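Local coordinates for protein antigen 43 (Escherichia coli, PDB 4KH3) that drives the clumping of bacterial cells by associating with copies of itself, as the surface-displayed domain of an autotransporter, at residues G52-A57 / I73-G78; A309-V314 / A328-M333; Q157-T162 / Q174-S179; N99-N104 / I120-G125. All blocks are in the same frame, centred on the assembly; numbering follows the deposited sequence. Where two conformers were deposited one is given.

Contact 1 of 4, residues G52-A57 / I73-G78; sequences GQWIKA and IVQAGG
The carbonyl oxygen of I73 is gripped twice by the neighbouring strand: I55 N donates to I73 O across 2.8 Å, and the CA of W54 adds a longer C-H...O contact to the same oxygen. The ladder runs on in both directions, with I73 N bonded to Q53 O at 2.8 Å and Q75 N to I55 O at 2.9 Å. Such in-register parallel pairing, one coil of chain laid directly on the next, is how a beta-helix is built, and it stacks side chains in files. On the face of W54 and I73 the two side chains point the same way. W54 has CG beside its backbone N (chi1 -54°), which lays the indole alongside I73 and leaves I73 CD1 almost exactly over the six-membered ring, a CH-pi contact of 3.4 Å to the centroid. The ring also stacks with F26 of the preceding coil, while W54 NE1 is held by N24. Inside the beta-helix I55 CG1 meets V74 CG2 at 4.2 Å, and Q53 hydrogen-bonds Q25 through NE2 and Q72 through OE1. Beyond the strands K56 NZ reaches Q75 OE1 in a weak hydrogen bond of 3.1 Å. A water accepts from A57 N at 2.8 Å and donates weakly to Q75 OE1. A type II turn from Q75 to G78, closed by G78 N to Q75 O, sets G78 CA 3.5 Å from K56 O.

Contact 2 of 4, residues A309-V314 / A328-M333; sequences ATNTRV and ATTVSM
A309-V314 and A328-M333 run parallel and in register through a shared corner, where N311 and T330 both adopt left-handed backbone angles and the strand pairing gives way for a moment before resuming. This is a stacked turn between two faces of a beta-helix: T329 N to A309 O and N311 N to T329 O close the ladder before the bend, S332 N to T312 O (2.7 Å) and V314 N to S332 O after it. Within the corner a water bridges the coils, donating to T329 O at 2.6 Å and accepting from T312 N. T330 OG1, placed between its own backbone N and carbonyl carbon (chi1 57°), lies 2.8 Å from N311 OD1 and equally close to T329 O; the side chains of the two corner residues stand side by side, pointing the same way. N311 ND2 meanwhile bonds D291 of the coil before, as does T310 OG1. Alongside them, the methyl T310 CG2 rests 3.5 Å from T329 OG1. Past the bend the arginine chain folds at chi2 (72°), carrying its guanidinium toward the next coil; R313 NH1 donates to S332 OG at 2.8 Å, with the oxygen in the guanidinium plane, while R313 NE pairs with D315 in a salt bridge. On the face of V314 and M333 the thioether doubles back, and M333 SD sits 3.9 Å from V314 CB.

Contact 3 of 4, residues Q157-T162 / Q174-S179; sequences QMVGGT and QVIWSS
Both Q157 and Q174 hold CG opposite the backbone N (chi1 -177° and 178°) and stay extended beyond it, which brings their amides side by side, nearly coplanar. Q174 NE2 donates to Q157 OE1 over 2.7 Å in an almost straight bond, one step of a glutamine ladder, analogous to the asparagine ladders of parallel beta-helices. Q127 on one coil and Q193 on another take up the remaining Q157 NE2 and Q174 OE1, so these buried amides satisfy one another and their rotation is fixed. V159 CG2 packs against the stem of this row, 3.8 Å from Q174 CG. On the other face the chain of M158 bends over V175, with M158 SD 3.5 Å from V175 CB. In one of the two conformers of W177, M158 CB lies by the indole edge near NE1, and the sulfur makes an oblique Met-aromatic contact with the six-membered ring. The backbone ladder runs through V175 N to Q157 O, V159 N to V175 O at 2.8 Å, and W177 N to V159 O. Strand 126-129 flanks 157-159 on its far side, while strands 166-168 and 181-188 supply T166, I168 and A182 around the inward-facing glutamines and I176.

Contact 4 of 4, residues N99-N104 / I120-G125; sequences NTTLDN and IINQDG
N122 N donates to L102 O at 2.7 Å, and L102 N to I120 O at 2.9 Å in a virtually straight bond; with I120 N to T100 O they form the parallel ladder between successive coils of the beta-helix. In one of the two conformers of D103 a side-chain rung continues it: N122 ND2 meets D103 OD1 at 3.1 Å, the oxygen lying in the amide plane and the two planar groups nearly coplanar. N122 OD1 points its acceptor to N141 on the following coil, so this amide joins three layers. Its CG stands beside the backbone N (chi1 -66°), on the same side of the ladder as T101, whose methyl CG2 lies 3.7 Å from N122 ND2. The chain then reverses in a type I' turn from N122 to G125, closed by G125 N to N122 O. At the outside of that turn Q123 NE2 bonds D124 OD2 from above the carboxylate plane, while N104 OD1 comes to 3.2 Å from Q123 CG. Inward, G125 CA lies 4.1 Å from L102 CB. L102 also meets Q127 and I85 in the interior, and its methyl CD1 sits 4.3 Å from I121 CG2.

Overall arrangement
The four contacts repeat one operation, the laying of a coil on its predecessor, along an elongated beta-helix. They come in the order 1, 4, 3, 2. Contacts 1 and 3, centres about 24 Å apart, belong to the same row of stacked parallel strands; contacts 4 and 2 use the strands that build the other sides of the coils. Contacts 3 and 4 lie about 17 Å apart between centres and meet through the interior, where Q157 CB touches I121 CD1 at 3.8 Å. Contact 2 is distant, its centre about 64 Å from that of contact 1, beyond the middle of the chain. Coil-to-coil pairing thus propagates into the long scaffold with which the protein self-associates.

Contact 1 of 4, residues G52-A57 / I73-G78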
loop_
_atom_site.group_PDB
_atom_site.type_symbol
_atom_site.label_atom_id
_atom_site.label_comp_id
_atom_site.label_asym_id
_atom_site.label_seq_id
_atom_site.Cartn_x
_atom_site.Cartn_y
_atom_site.Cartn_z
ATOM N N GLY A 52 -17.372 -42.605 9.212
ATOM C CA GLY A 52 -16.153 -41.894 9.531
ATOM C C GLY A 52 -15.369 -42.537 10.664
ATOM O O GLY A 52 -15.794 -43.549 11.243
ATOM N N GLN A 53 -14.207 -41.959 10.957
ATOM C CA GLN A 53 -13.376 -42.414 12.061
ATOM C C GLN A 53 -13.634 -41.489 13.232
ATOM O O GLN A 53 -13.384 -40.291 13.138
ATOM C CB GLN A 53 -11.897 -42.366 11.677
ATOM C CG GLN A 53 -10.960 -42.946 12.723
ATOM C CD GLN A 53 -9.481 -42.813 12.339
ATOM O OE1 GLN A 53 -8.989 -41.708 12.090
ATOM N NE2 GLN A 53 -8.770 -43.943 12.295
ATOM N N TRP A 54 -14.159 -42.044 14.316
ATOM C CA TRP A 54 -14.493 -41.278 15.510
ATOM C C TRP A 54 -13.425 -41.559 16.545
ATOM O O TRP A 54 -13.326 -42.677 17.057
ATOM C CB TRP A 54 -15.878 -41.685 16.049
ATOM C CG TRP A 54 -16.964 -41.583 15.015
ATOM C CD1 TRP A 54 -17.204 -42.458 13.992
ATOM C CD2 TRP A 54 -17.938 -40.538 14.883
ATOM N NE1 TRP A 54 -18.268 -42.025 13.235
ATOM C CE2 TRP A 54 -18.737 -40.849 13.759
ATOM C CE3 TRP A 54 -18.214 -39.370 15.603
ATOM C CZ2 TRP A 54 -19.793 -40.037 13.339
ATOM C CZ3 TRP A 54 -19.270 -38.559 15.185
ATOM C CH2 TRP A 54 -20.046 -38.902 14.065
ATOM N N ILE A 55 -12.596 -40.565 16.830
ATOM C CA ILE A 55 -11.583 -40.739 17.855
ATOM C C ILE A 55 -12.233 -40.267 19.132
ATOM O O ILE A 55 -12.507 -39.080 19.292
ATOM C CB ILE A 55 -10.315 -39.903 17.592
ATOM C CG1 ILE A 55 -9.843 -40.067 16.141
ATOM C CG2 ILE A 55 -9.223 -40.301 18.557
ATOM C CD1 ILE A 55 -9.459 -41.496 15.761
ATOM N N LYS A 56 -12.504 -41.199 20.033
ATOM C CA LYS A 56 -13.245 -40.870 21.240
ATOM C C LYS A 56 -12.323 -40.477 22.381
ATOM O O LYS A 56 -11.096 -40.584 22.273
ATOM C CB LYS A 56 -14.132 -42.048 21.651
ATOM C CG LYS A 56 -14.984 -42.580 20.503
ATOM C CD LYS A 56 -15.930 -43.677 20.959
ATOM C CE LYS A 56 -16.990 -43.121 21.904
ATOM N NZ LYS A 56 -17.718 -41.949 21.302
ATOM N N ALA A 57 -12.930 -40.031 23.476
ATOM C CA ALA A 57 -12.194 -39.661 24.676
ATOM C C ALA A 57 -11.143 -40.719 25.050
ATOM O O ALA A 57 -11.456 -41.898 25.254
ATOM C CB ALA A 57 -13.171 -39.419 25.831
ATOM N N ILE A 73 -13.660 -37.515 12.993
ATOM C CA ILE A 73 -14.258 -36.749 14.075
ATOM C C ILE A 73 -13.462 -36.966 15.344
ATOM O O ILE A 73 -13.455 -38.057 15.915
ATOM C CB ILE A 73 -15.735 -37.107 14.323
ATOM C CG1 ILE A 73 -16.539 -37.048 13.020
ATOM C CG2 ILE A 73 -16.332 -36.178 15.367
ATOM C CD1 ILE A 73 -16.681 -38.392 12.315
ATOM N N VAL A 74 -12.767 -35.918 15.768
ATOM C CA VAL A 74 -11.933 -36.017 16.941
ATOM C C VAL A 74 -12.697 -35.394 18.071
ATOM O O VAL A 74 -12.869 -34.173 18.126
ATOM C CB VAL A 74 -10.595 -35.312 16.746
ATOM C CG1 VAL A 74 -9.767 -35.390 18.018
ATOM C CG2 VAL A 74 -9.857 -35.938 15.585
ATOM N N GLN A 75 -13.178 -36.244 18.963
ATOM C CA GLN A 75 -14.048 -35.794 20.034
ATOM C C GLN A 75 -13.239 -35.245 21.189
ATOM O O GLN A 75 -12.030 -35.490 21.287
ATOM C CB GLN A 75 -14.942 -36.946 20.484
ATOM C CG GLN A 75 -15.686 -37.570 19.317
ATOM C CD GLN A 75 -17.094 -38.009 19.663
ATOM O OE1 GLN A 75 -17.301 -39.083 20.238
ATOM N NE2 GLN A 75 -18.076 -37.179 19.306
ATOM N N ALA A 76 -13.901 -34.495 22.058
ATOM C CA ALA A 76 -13.235 -33.986 23.241
ATOM C C ALA A 76 -12.556 -35.147 23.970
ATOM O O ALA A 76 -13.144 -36.216 24.130
ATOM C CB ALA A 76 -14.227 -33.280 24.133
ATOM N N GLY A 77 -11.300 -34.949 24.357
ATOM C CA GLY A 77 -10.514 -35.985 24.995
ATOM C C GLY A 77 -9.800 -36.869 23.987
ATOM O O GLY A 77 -8.935 -37.679 24.344
ATOM N N GLY A 78 -10.167 -36.722 22.718
ATOM C CA GLY A 78 -9.522 -37.480 21.664
ATOM C C GLY A 78 -8.289 -36.785 21.108
ATOM O O GLY A 78 -8.137 -35.573 21.229
HETATM O O HOH W 1 -15.731 -39.588 23.259
#

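Contact 2 of 4, residues A309-V314 / A328-M333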
loop_
_atom_site.group_PDB
_atom_site.type_symbol
_atom_site.label_atom_id
_atom_site.label_comp_id
_atom_site.label_asym_id
_atom_site.label_seq_id
_atom_site.Cartn_x
_atom_site.Cartn_y
_atom_site.Cartn_z
ATOM N N ALA A 309 -1.178 21.354 7.615
ATOM C CA ALA A 309 -0.018 20.628 8.113
ATOM C C ALA A 309 1.093 21.621 8.450
ATOM O O ALA A 309 1.403 22.518 7.659
ATOM C CB ALA A 309 0.466 19.623 7.073
ATOM N N THR A 310 1.696 21.459 9.621
ATOM C CA THR A 310 2.821 22.295 10.013
ATOM C C THR A 310 4.066 21.436 10.249
ATOM O O THR A 310 3.963 20.283 10.655
ATOM C CB THR A 310 2.488 23.065 11.292
ATOM O OG1 THR A 310 2.130 22.134 12.323
ATOM C CG2 THR A 310 1.306 23.987 11.046
ATOM N N ASN A 311 5.240 21.996 9.980
ATOM C CA ASN A 311 6.502 21.302 10.231
ATOM C C ASN A 311 6.620 19.950 9.517
ATOM O O ASN A 311 7.075 18.965 10.104
ATOM C CB ASN A 311 6.713 21.106 11.736
ATOM C CG ASN A 311 6.834 22.410 12.483
ATOM O OD1 ASN A 311 7.574 23.305 12.075
ATOM N ND2 ASN A 311 6.099 22.530 13.587
ATOM N N THR A 312 6.197 19.890 8.261
ATOM C CA THR A 312 6.306 18.650 7.512
ATOM C C THR A 312 7.697 18.540 6.910
ATOM O O THR A 312 8.148 19.441 6.202
ATOM C CB THR A 312 5.272 18.566 6.384
ATOM O OG1 THR A 312 3.955 18.710 6.929
ATOM C CG2 THR A 312 5.377 17.230 5.681
ATOM N N ARG A 313 8.379 17.439 7.208
ATOM C CA ARG A 313 9.678 17.159 6.603
ATOM C C ARG A 313 9.484 16.214 5.400
ATOM O O ARG A 313 8.921 15.129 5.528
ATOM C CB ARG A 313 10.627 16.580 7.653
ATOM C CG ARG A 313 11.971 16.146 7.125
ATOM C CD ARG A 313 12.840 17.323 6.765
ATOM N NE ARG A 313 14.059 16.876 6.104
ATOM C CZ ARG A 313 14.895 17.672 5.446
ATOM N NH1 ARG A 313 14.643 18.974 5.357
ATOM N NH2 ARG A 313 15.979 17.158 4.869
ATOM N N VAL A 314 9.893 16.647 4.215
ATOM C CA VAL A 314 9.709 15.824 3.031
ATOM C C VAL A 314 11.058 15.402 2.477
ATOM O O VAL A 314 11.722 16.181 1.793
ATOM C CB VAL A 314 8.927 16.563 1.946
ATOM C CG1 VAL A 314 8.469 15.589 0.876
ATOM C CG2 VAL A 314 7.727 17.293 2.556
ATOM N N ALA A 328 -0.114 24.161 4.123
ATOM C CA ALA A 328 1.053 23.583 4.777
ATOM C C ALA A 328 2.109 24.649 5.054
ATOM O O ALA A 328 2.584 25.313 4.126
ATOM C CB ALA A 328 1.643 22.462 3.927
ATOM N N THR A 329 2.491 24.808 6.320
ATOM C CA THR A 329 3.567 25.751 6.655
ATOM C C THR A 329 4.789 25.094 7.292
ATOM O O THR A 329 4.728 23.954 7.757
ATOM C CB THR A 329 3.071 26.898 7.538
ATOM O OG1 THR A 329 2.451 26.357 8.710
ATOM C CG2 THR A 329 2.051 27.729 6.773
ATOM N N THR A 330 5.883 25.846 7.324
ATOM C CA THR A 330 7.214 25.316 7.610
ATOM C C THR A 330 7.458 23.948 6.973
ATOM O O THR A 330 7.974 23.036 7.614
ATOM C CB THR A 330 7.530 25.280 9.114
ATOM O OG1 THR A 330 6.544 24.499 9.806
ATOM C CG2 THR A 330 7.551 26.707 9.677
ATOM N N VAL A 331 7.061 23.809 5.713
ATOM C CA VAL A 331 7.432 22.647 4.934
ATOM C C VAL A 331 8.948 22.627 4.783
ATOM O O VAL A 331 9.568 23.628 4.446
ATOM C CB VAL A 331 6.785 22.680 3.544
ATOM C CG1 VAL A 331 7.267 21.480 2.696
ATOM C CG2 VAL A 331 5.271 22.696 3.679
ATOM N N SER A 332 9.558 21.490 5.060
ATOM C CA SER A 332 11.004 21.399 4.954
ATOM C C SER A 332 11.354 20.390 3.870
ATOM O O SER A 332 11.352 19.188 4.114
ATOM C CB SER A 332 11.603 21.006 6.301
ATOM O OG SER A 332 13.007 21.104 6.268
ATOM N N MET A 333 11.594 20.886 2.659
ATOM C CA MET A 333 11.935 20.029 1.533
ATOM C C MET A 333 13.378 19.570 1.635
ATOM O O MET A 333 14.281 20.388 1.810
ATOM C CB MET A 333 11.745 20.772 0.220
ATOM C CG MET A 333 10.354 21.284 0.029
ATOM S SD MET A 333 9.165 19.935 0.067
ATOM C CE MET A 333 9.716 18.965 -1.341
HETATM O O HOH W 2 3.900 21.616 6.829
#

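Contact 3 of 4, residues Q157-T162 / Q174-S179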
loop_
_atom_site.group_PDB
_atom_site.type_symbol
_atom_site.label_atom_id
_atom_site.label_comp_id
_atom_site.label_asym_id
_atom_site.label_seq_id
_atom_site.Cartn_x
_atom_site.Cartn_y
_atom_site.Cartn_z
ATOM N N GLN A 157 -6.636 -19.647 6.563
ATOM C CA GLN A 157 -7.080 -19.837 7.937
ATOM C C GLN A 157 -8.105 -18.782 8.284
ATOM O O GLN A 157 -7.870 -17.598 8.056
ATOM C CB GLN A 157 -5.899 -19.718 8.899
ATOM C CG GLN A 157 -6.224 -19.974 10.366
ATOM C CD GLN A 157 -5.015 -19.741 11.263
ATOM O OE1 GLN A 157 -4.408 -18.667 11.230
ATOM N NE2 GLN A 157 -4.653 -20.749 12.055
ATOM N N MET A 158 -9.241 -19.210 8.830
ATOM C CA MET A 158 -10.238 -18.272 9.341
ATOM C C MET A 158 -10.284 -18.354 10.845
ATOM O O MET A 158 -10.366 -19.444 11.416
ATOM C CB MET A 158 -11.621 -18.582 8.785
ATOM C CG MET A 158 -11.623 -18.749 7.280
ATOM S SD MET A 158 -11.416 -17.257 6.272
ATOM C CE MET A 158 -9.962 -17.711 5.308
ATOM N N VAL A 159 -10.259 -17.196 11.489
ATOM C CA VAL A 159 -10.190 -17.161 12.931
ATOM C C VAL A 159 -11.428 -16.530 13.550
ATOM O O VAL A 159 -11.593 -15.307 13.539
ATOM C CB VAL A 159 -8.945 -16.400 13.410
ATOM C CG1 VAL A 159 -8.720 -16.651 14.898
ATOM C CG2 VAL A 159 -7.728 -16.799 12.593
ATOM N N GLY A 160 -12.284 -17.379 14.107
ATOM C CA GLY A 160 -13.420 -16.926 14.878
ATOM C C GLY A 160 -13.125 -17.124 16.342
ATOM O O GLY A 160 -13.689 -16.439 17.202
ATOM N N GLY A 161 -12.222 -18.065 16.618
ATOM C CA GLY A 161 -11.723 -18.295 17.961
ATOM C C GLY A 161 -10.358 -17.659 18.168
ATOM O O GLY A 161 -10.208 -16.447 18.073
ATOM N N THR A 162 -9.353 -18.477 18.454
ATOM C CA THR A 162 -8.033 -17.953 18.752
ATOM C C THR A 162 -6.933 -18.660 17.961
ATOM O O THR A 162 -6.897 -19.894 17.870
ATOM C CB THR A 162 -7.730 -18.050 20.270
ATOM O OG1 THR A 162 -8.722 -17.319 20.992
ATOM C CG2 THR A 162 -6.361 -17.459 20.599
ATOM N N GLN A 174 -4.805 -15.183 6.273
ATOM C CA GLN A 174 -5.500 -15.394 7.536
ATOM C C GLN A 174 -6.562 -14.303 7.686
ATOM O O GLN A 174 -6.260 -13.117 7.607
ATOM C CB GLN A 174 -4.533 -15.363 8.719
ATOM C CG GLN A 174 -5.227 -15.540 10.069
ATOM C CD GLN A 174 -4.333 -15.153 11.242
ATOM O OE1 GLN A 174 -4.057 -13.980 11.460
ATOM N NE2 GLN A 174 -3.893 -16.141 12.006
ATOM N N VAL A 175 -7.810 -14.711 7.869
ATOM C CA VAL A 175 -8.887 -13.772 8.093
ATOM C C VAL A 175 -9.307 -13.869 9.545
ATOM O O VAL A 175 -9.624 -14.949 10.028
ATOM C CB VAL A 175 -10.101 -14.097 7.209
ATOM C CG1 VAL A 175 -11.213 -13.091 7.451
ATOM C CG2 VAL A 175 -9.695 -14.113 5.755
ATOM N N ILE A 176 -9.304 -12.751 10.253
ATOM C CA ILE A 176 -9.787 -12.751 11.626
ATOM C C ILE A 176 -11.183 -12.164 11.665
ATOM O O ILE A 176 -11.359 -10.968 11.461
ATOM C CB ILE A 176 -8.892 -11.924 12.544
ATOM C CG1 ILE A 176 -7.445 -12.420 12.453
ATOM C CG2 ILE A 176 -9.385 -12.030 13.968
ATOM C CD1 ILE A 176 -6.451 -11.463 13.029
ATOM N N TRP A 177 -12.178 -13.000 11.928
ATOM C CA TRP A 177 -13.545 -12.516 12.010
ATOM C C TRP A 177 -13.674 -11.627 13.233
ATOM O O TRP A 177 -12.818 -11.665 14.116
ATOM C CB TRP A 177 -14.530 -13.689 12.020
ATOM C CG TRP A 177 -14.346 -14.544 10.804
ATOM C CD1 TRP A 177 -13.888 -15.834 10.760
ATOM C CD2 TRP A 177 -14.559 -14.149 9.444
ATOM N NE1 TRP A 177 -13.820 -16.271 9.456
ATOM C CE2 TRP A 177 -14.233 -15.254 8.629
ATOM C CE3 TRP A 177 -15.007 -12.969 8.832
ATOM C CZ2 TRP A 177 -14.342 -15.216 7.240
ATOM C CZ3 TRP A 177 -15.109 -12.929 7.450
ATOM C CH2 TRP A 177 -14.779 -14.045 6.671
ATOM N N SER A 178 -14.724 -10.813 13.274
ATOM C CA SER A 178 -14.885 -9.798 14.324
ATOM C C SER A 178 -14.787 -10.352 15.749
ATOM O O SER A 178 -14.352 -9.660 16.666
ATOM C CB SER A 178 -16.207 -9.051 14.148
ATOM O OG SER A 178 -17.297 -9.921 14.376
ATOM N N SER A 179 -15.175 -11.605 15.927
ATOM C CA SER A 179 -15.106 -12.229 17.247
ATOM C C SER A 179 -13.739 -12.854 17.493
ATOM O O SER A 179 -13.426 -13.254 18.608
ATOM C CB SER A 179 -16.152 -13.335 17.342
ATOM O OG SER A 179 -15.895 -14.334 16.359
HETATM O O HOH W 3 -11.529 -14.438 20.169
#

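Contact 4 of 4, residues N99-N104 / I120-G125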
loop_
_atom_site.group_PDB
_atom_site.type_symbol
_atom_site.label_atom_id
_atom_site.label_comp_id
_atom_site.label_asym_id
_atom_site.label_seq_id
_atom_site.Cartn_x
_atom_site.Cartn_y
_atom_site.Cartn_z
ATOM N N ASN A 99 0.020 -31.722 14.197
ATOM C CA ASN A 99 0.690 -31.874 12.905
ATOM C C ASN A 99 -0.221 -32.402 11.805
ATOM O O ASN A 99 0.066 -33.391 11.141
ATOM C CB ASN A 99 1.986 -32.684 13.028
ATOM C CG ASN A 99 3.108 -31.880 13.686
ATOM O OD1 ASN A 99 4.177 -32.409 14.006
ATOM N ND2 ASN A 99 2.856 -30.591 13.896
ATOM N N THR A 100 -1.340 -31.721 11.637
ATOM C CA THR A 100 -2.251 -31.983 10.549
ATOM C C THR A 100 -1.728 -31.313 9.267
ATOM O O THR A 100 -1.086 -30.262 9.320
ATOM C CB THR A 100 -3.606 -31.417 10.905
ATOM O OG1 THR A 100 -3.988 -31.909 12.198
ATOM C CG2 THR A 100 -4.644 -31.799 9.864
ATOM N N THR A 101 -1.970 -31.937 8.121
ATOM C CA THR A 101 -1.672 -31.293 6.855
ATOM C C THR A 101 -2.937 -31.224 6.003
ATOM O O THR A 101 -3.624 -32.222 5.822
ATOM C CB THR A 101 -0.569 -32.025 6.096
ATOM O OG1 THR A 101 0.550 -32.233 6.974
ATOM C CG2 THR A 101 -0.128 -31.203 4.926
ATOM N N LEU A 102 -3.254 -30.036 5.506
ATOM C CA LEU A 102 -4.391 -29.866 4.620
ATOM C C LEU A 102 -3.874 -29.552 3.225
ATOM O O LEU A 102 -3.155 -28.568 3.029
ATOM C CB LEU A 102 -5.282 -28.724 5.109
ATOM C CG LEU A 102 -5.736 -28.729 6.572
ATOM C CD1 LEU A 102 -6.601 -27.505 6.853
ATOM C CD2 LEU A 102 -6.485 -29.993 6.921
ATOM N N ASP A 103 -4.200 -30.410 2.265
ATOM C CA ASP A 103 -3.870 -30.147 0.867
ATOM C C ASP A 103 -5.163 -30.189 0.053
ATOM O O ASP A 103 -6.144 -30.814 0.468
ATOM C CB ASP A 103 -2.864 -31.169 0.312
ATOM C CG ASP A 103 -1.766 -31.548 1.318
ATOM O OD1 ASP A 103 -0.814 -30.762 1.544
ATOM O OD2 ASP A 103 -1.841 -32.666 1.864
ATOM N N ASN A 104 -5.165 -29.507 -1.088
ATOM C CA ASN A 104 -6.271 -29.570 -2.044
ATOM C C ASN A 104 -7.675 -29.521 -1.471
ATOM O O ASN A 104 -8.479 -30.440 -1.696
ATOM C CB ASN A 104 -6.133 -30.805 -2.930
ATOM C CG ASN A 104 -4.940 -30.719 -3.854
ATOM O OD1 ASN A 104 -4.502 -29.624 -4.222
ATOM N ND2 ASN A 104 -4.409 -31.872 -4.241
ATOM N N ILE A 120 -0.505 -27.442 8.833
ATOM C CA ILE A 120 0.037 -26.768 7.663
ATOM C C ILE A 120 -1.070 -26.736 6.619
ATOM O O ILE A 120 -1.677 -27.764 6.307
ATOM C CB ILE A 120 1.284 -27.464 7.108
ATOM C CG1 ILE A 120 2.416 -27.410 8.131
ATOM C CG2 ILE A 120 1.759 -26.794 5.825
ATOM C CD1 ILE A 120 3.750 -27.726 7.534
ATOM N N ILE A 121 -1.367 -25.546 6.121
ATOM C CA ILE A 121 -2.446 -25.381 5.171
ATOM C C ILE A 121 -1.866 -25.121 3.789
ATOM O O ILE A 121 -1.370 -24.026 3.507
ATOM C CB ILE A 121 -3.352 -24.217 5.554
ATOM C CG1 ILE A 121 -3.662 -24.237 7.062
ATOM C CG2 ILE A 121 -4.636 -24.264 4.733
ATOM C CD1 ILE A 121 -4.501 -23.034 7.537
ATOM N N ASN A 122 -1.924 -26.136 2.934
ATOM C CA ASN A 122 -1.393 -26.019 1.582
ATOM C C ASN A 122 -2.510 -25.905 0.571
ATOM O O ASN A 122 -3.648 -26.265 0.865
ATOM C CB ASN A 122 -0.530 -27.238 1.249
ATOM C CG ASN A 122 0.720 -27.310 2.100
ATOM O OD1 ASN A 122 1.394 -26.306 2.309
ATOM N ND2 ASN A 122 1.021 -28.493 2.619
ATOM N N GLN A 123 -2.169 -25.384 -0.606
ATOM C CA GLN A 123 -2.992 -25.496 -1.815
ATOM C C GLN A 123 -4.503 -25.583 -1.579
ATOM O O GLN A 123 -5.086 -26.660 -1.678
ATOM C CB GLN A 123 -2.531 -26.712 -2.630
ATOM C CG GLN A 123 -3.084 -26.750 -4.047
ATOM C CD GLN A 123 -2.835 -25.456 -4.782
ATOM O OE1 GLN A 123 -1.731 -25.209 -5.270
ATOM N NE2 GLN A 123 -3.856 -24.604 -4.844
ATOM N N ASP A 124 -5.118 -24.452 -1.237
ATOM C CA ASP A 124 -6.571 -24.362 -1.059
ATOM C C ASP A 124 -7.165 -25.119 0.128
ATOM O O ASP A 124 -8.388 -25.167 0.286
ATOM C CB ASP A 124 -7.320 -24.697 -2.356
ATOM C CG ASP A 124 -7.090 -23.660 -3.426
ATOM O OD1 ASP A 124 -7.503 -22.505 -3.204
ATOM O OD2 ASP A 124 -6.481 -23.992 -4.471
ATOM N N GLY A 125 -6.309 -25.680 0.975
ATOM C CA GLY A 125 -6.755 -26.162 2.265
ATOM C C GLY A 125 -7.435 -25.043 3.042
ATOM O O GLY A 125 -7.291 -23.855 2.736
#